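Local coordinates for tail spike protein gp49 (Pseudomonas phage LKA1, PDB 4RU4) that probably cleaves the O-specific polysaccharide of the Pseudomonas surface as a trimeric, calcium-binding tailspike lyase during virus entry, at residues V115-V127 against F136-I150. Residues are numbered along the deposited sequence; the frame is centred on the assembly and turned at random. Where two conformers were deposited one is given.
Sequences VGSLVALPNISSV and FASTPNLVAGDVFII
I124, in the loop after strand 113-120, sets its CG2 methyl over one face of the F136 ring, 3.7 Å from the ring centroid and 19° off its normal, a CH-pi contact; P140 CB lies above the opposite face, offset toward the rim. The ring edge meets the backbone of P122, whose O is 3.2 Å from F136 CD2. With chi1 of I124 at 63°, CG2 lies anti to the carbonyl carbon and faces the ring, and CG1, extended, carries CD1 toward I150. A single beta bridge pairs I124 with F136, and beside it A137 N donates a 2.7 Å hydrogen bond to N123 O. Both segments belong to the tailspike Ig-like region, a small beta unit beside the pectin lyase-like beta-helix, illustrating how such a unit builds a core from loops as well as strands. L121 divides its two methyls: CD1 reaches F148 CB at 3.6 Å, while CD2 lies 3.9 Å from L142 CG. I198 of strand 197-202 adds to this apolar cluster, touching L121, I124 and F148. Farther back on strand 113-120, L118 crosses I149 at about a right angle, with CD2 3.8 Å from I149 CD1.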
# COMPACT_ATOMS: atom_id res chain seq x y z
N VAL B 115 22.23 17.87 19.07
CA VAL B 115 22.88 16.61 19.43
C VAL B 115 22.50 16.21 20.88
O VAL B 115 22.71 16.99 21.83
CB VAL B 115 24.43 16.72 19.32
CG1 VAL B 115 25.12 15.37 19.63
CG2 VAL B 115 24.85 17.26 17.96
N GLY B 116 21.93 15.03 21.05
CA GLY B 116 21.67 14.50 22.38
C GLY B 116 22.87 13.70 22.85
O GLY B 116 23.95 13.80 22.28
N SER B 117 22.68 12.91 23.90
CA SER B 117 23.80 12.20 24.51
C SER B 117 23.53 10.72 24.69
O SER B 117 22.39 10.30 24.89
CB SER B 117 24.13 12.80 25.88
OG SER B 117 24.13 14.21 25.80
N LEU B 118 24.60 9.93 24.61
CA LEU B 118 24.54 8.52 24.97
C LEU B 118 25.24 8.42 26.32
O LEU B 118 26.43 8.73 26.43
CB LEU B 118 25.30 7.68 23.94
CG LEU B 118 24.80 7.58 22.48
CD1 LEU B 118 25.37 6.32 21.82
CD2 LEU B 118 23.30 7.59 22.39
N VAL B 119 24.50 7.99 27.34
CA VAL B 119 25.01 7.95 28.70
C VAL B 119 25.11 6.50 29.13
O VAL B 119 24.12 5.76 29.07
CB VAL B 119 24.07 8.73 29.66
CG1 VAL B 119 24.59 8.66 31.10
CG2 VAL B 119 23.93 10.18 29.21
N ALA B 120 26.31 6.10 29.56
CA ALA B 120 26.60 4.71 29.88
C ALA B 120 25.62 4.17 30.92
O ALA B 120 25.34 4.84 31.89
CB ALA B 120 28.05 4.56 30.41
N LEU B 121 25.11 2.96 30.67
CA LEU B 121 24.28 2.22 31.62
C LEU B 121 25.12 1.04 32.09
O LEU B 121 26.13 0.74 31.47
CB LEU B 121 23.01 1.69 30.91
CG LEU B 121 21.89 2.70 30.65
CD1 LEU B 121 20.91 2.20 29.56
CD2 LEU B 121 21.14 3.00 31.95
N PRO B 122 24.71 0.35 33.17
CA PRO B 122 25.47 -0.86 33.51
C PRO B 122 25.42 -1.91 32.38
O PRO B 122 24.55 -1.86 31.49
CB PRO B 122 24.75 -1.40 34.76
CG PRO B 122 23.97 -0.23 35.32
CD PRO B 122 23.56 0.56 34.09
N ASN B 123 26.37 -2.85 32.43
CA ASN B 123 26.40 -3.97 31.49
C ASN B 123 25.24 -4.94 31.70
O ASN B 123 24.55 -4.89 32.72
CB ASN B 123 27.74 -4.72 31.60
CG ASN B 123 28.92 -3.86 31.17
OD1 ASN B 123 28.80 -3.02 30.27
ND2 ASN B 123 30.07 -4.05 31.82
N ILE B 124 25.02 -5.82 30.72
CA ILE B 124 23.93 -6.77 30.79
C ILE B 124 24.43 -8.22 30.62
O ILE B 124 25.51 -8.44 30.06
CB ILE B 124 22.86 -6.47 29.70
CG1 ILE B 124 23.45 -6.62 28.28
CG2 ILE B 124 22.29 -5.04 29.88
CD1 ILE B 124 22.35 -6.62 27.16
N SER B 125 23.63 -9.19 31.11
CA SER B 125 23.85 -10.60 30.82
C SER B 125 23.60 -10.86 29.34
O SER B 125 22.85 -10.12 28.70
CB SER B 125 22.85 -11.48 31.57
OG SER B 125 22.93 -11.26 32.94
N SER B 126 24.18 -11.94 28.82
CA SER B 126 23.85 -12.42 27.48
C SER B 126 22.35 -12.62 27.30
O SER B 126 21.64 -13.03 28.22
CB SER B 126 24.62 -13.71 27.21
OG SER B 126 26.01 -13.44 27.27
N VAL B 127 21.85 -12.32 26.10
CA VAL B 127 20.43 -12.37 25.83
C VAL B 127 20.18 -12.96 24.42
O VAL B 127 21.01 -12.77 23.51
CB VAL B 127 19.79 -10.96 26.01
CG1 VAL B 127 20.38 -9.94 25.01
CG2 VAL B 127 18.26 -11.02 25.93
N PHE B 136 20.41 -6.27 33.89
CA PHE B 136 21.53 -5.37 34.10
C PHE B 136 22.36 -5.79 35.30
O PHE B 136 21.84 -6.33 36.28
CB PHE B 136 21.01 -3.94 34.30
CG PHE B 136 20.61 -3.27 33.01
CD1 PHE B 136 19.32 -3.40 32.52
CD2 PHE B 136 21.53 -2.52 32.30
CE1 PHE B 136 18.94 -2.77 31.33
CE2 PHE B 136 21.16 -1.90 31.10
CZ PHE B 136 19.86 -2.05 30.62
N ALA B 137 23.67 -5.55 35.20
CA ALA B 137 24.60 -5.94 36.25
C ALA B 137 24.35 -5.23 37.57
O ALA B 137 24.71 -5.73 38.63
CB ALA B 137 26.03 -5.71 35.80
N SER B 138 23.73 -4.05 37.52
CA SER B 138 23.46 -3.28 38.73
C SER B 138 22.32 -2.32 38.42
O SER B 138 21.87 -2.27 37.27
CB SER B 138 24.71 -2.51 39.18
OG SER B 138 25.07 -1.51 38.25
N THR B 139 21.85 -1.57 39.41
CA THR B 139 20.62 -0.76 39.23
C THR B 139 20.69 0.22 38.05
O THR B 139 21.51 1.13 38.06
CB THR B 139 20.36 0.11 40.49
OG1 THR B 139 20.24 -0.73 41.64
CG2 THR B 139 19.08 0.92 40.31
N PRO B 140 19.81 0.06 37.03
CA PRO B 140 19.86 0.98 35.88
C PRO B 140 19.00 2.22 36.07
O PRO B 140 17.90 2.12 36.61
CB PRO B 140 19.28 0.13 34.74
CG PRO B 140 18.32 -0.79 35.42
CD PRO B 140 18.93 -1.10 36.77
N ASN B 141 19.49 3.37 35.60
CA ASN B 141 18.71 4.59 35.70
C ASN B 141 17.72 4.69 34.54
O ASN B 141 17.88 5.51 33.63
CB ASN B 141 19.62 5.83 35.75
CG ASN B 141 18.83 7.11 35.98
OD1 ASN B 141 17.81 7.10 36.66
ND2 ASN B 141 19.27 8.21 35.36
N LEU B 142 16.69 3.83 34.59
CA LEU B 142 15.69 3.72 33.52
C LEU B 142 14.28 3.65 34.10
O LEU B 142 14.08 3.05 35.16
CB LEU B 142 15.96 2.45 32.70
CG LEU B 142 17.25 2.42 31.89
CD1 LEU B 142 17.47 1.04 31.31
CD2 LEU B 142 17.18 3.47 30.77
N VAL B 143 13.31 4.27 33.42
CA VAL B 143 11.89 4.08 33.71
C VAL B 143 11.14 3.77 32.41
O VAL B 143 11.70 3.92 31.31
CB VAL B 143 11.23 5.32 34.39
CG1 VAL B 143 11.82 5.57 35.76
CG2 VAL B 143 11.34 6.57 33.50
N ALA B 144 9.88 3.35 32.54
CA ALA B 144 9.06 3.02 31.38
C ALA B 144 9.06 4.17 30.37
O ALA B 144 8.95 5.34 30.75
CB ALA B 144 7.63 2.70 31.83
N GLY B 145 9.22 3.83 29.09
CA GLY B 145 9.21 4.84 28.05
C GLY B 145 10.64 5.28 27.69
O GLY B 145 10.85 5.91 26.65
N ASP B 146 11.61 4.97 28.54
CA ASP B 146 12.99 5.38 28.25
C ASP B 146 13.53 4.58 27.07
O ASP B 146 13.03 3.50 26.76
CB ASP B 146 13.92 5.20 29.47
CG ASP B 146 13.79 6.32 30.51
OD1 ASP B 146 13.10 7.33 30.28
OD2 ASP B 146 14.42 6.18 31.58
N VAL B 147 14.57 5.10 26.42
CA VAL B 147 15.18 4.44 25.25
C VAL B 147 16.65 4.21 25.48
O VAL B 147 17.37 5.10 25.97
CB VAL B 147 14.96 5.27 23.96
CG1 VAL B 147 15.72 4.68 22.76
CG2 VAL B 147 13.45 5.36 23.68
N PHE B 148 17.11 3.00 25.18
CA PHE B 148 18.54 2.72 25.26
C PHE B 148 19.02 1.97 24.04
O PHE B 148 18.22 1.37 23.31
CB PHE B 148 18.91 2.01 26.57
CG PHE B 148 18.30 0.62 26.75
CD1 PHE B 148 18.97 -0.50 26.28
CD2 PHE B 148 17.11 0.45 27.46
CE1 PHE B 148 18.45 -1.76 26.47
CE2 PHE B 148 16.58 -0.82 27.64
CZ PHE B 148 17.26 -1.93 27.15
N ILE B 149 20.33 2.03 23.83
CA ILE B 149 20.98 1.34 22.73
C ILE B 149 21.91 0.27 23.29
O ILE B 149 22.76 0.54 24.15
CB ILE B 149 21.87 2.31 21.92
CG1 ILE B 149 21.02 3.36 21.22
CG2 ILE B 149 22.71 1.53 20.88
CD1 ILE B 149 21.83 4.55 20.68
N ILE B 150 21.73 -0.96 22.82
CA ILE B 150 22.73 -2.00 23.02
C ILE B 150 23.71 -1.86 21.87
O ILE B 150 23.29 -1.81 20.70
CB ILE B 150 22.06 -3.37 22.94
CG1 ILE B 150 20.97 -3.48 24.03
CG2 ILE B 150 23.11 -4.51 23.01
CD1 ILE B 150 20.12 -4.76 23.95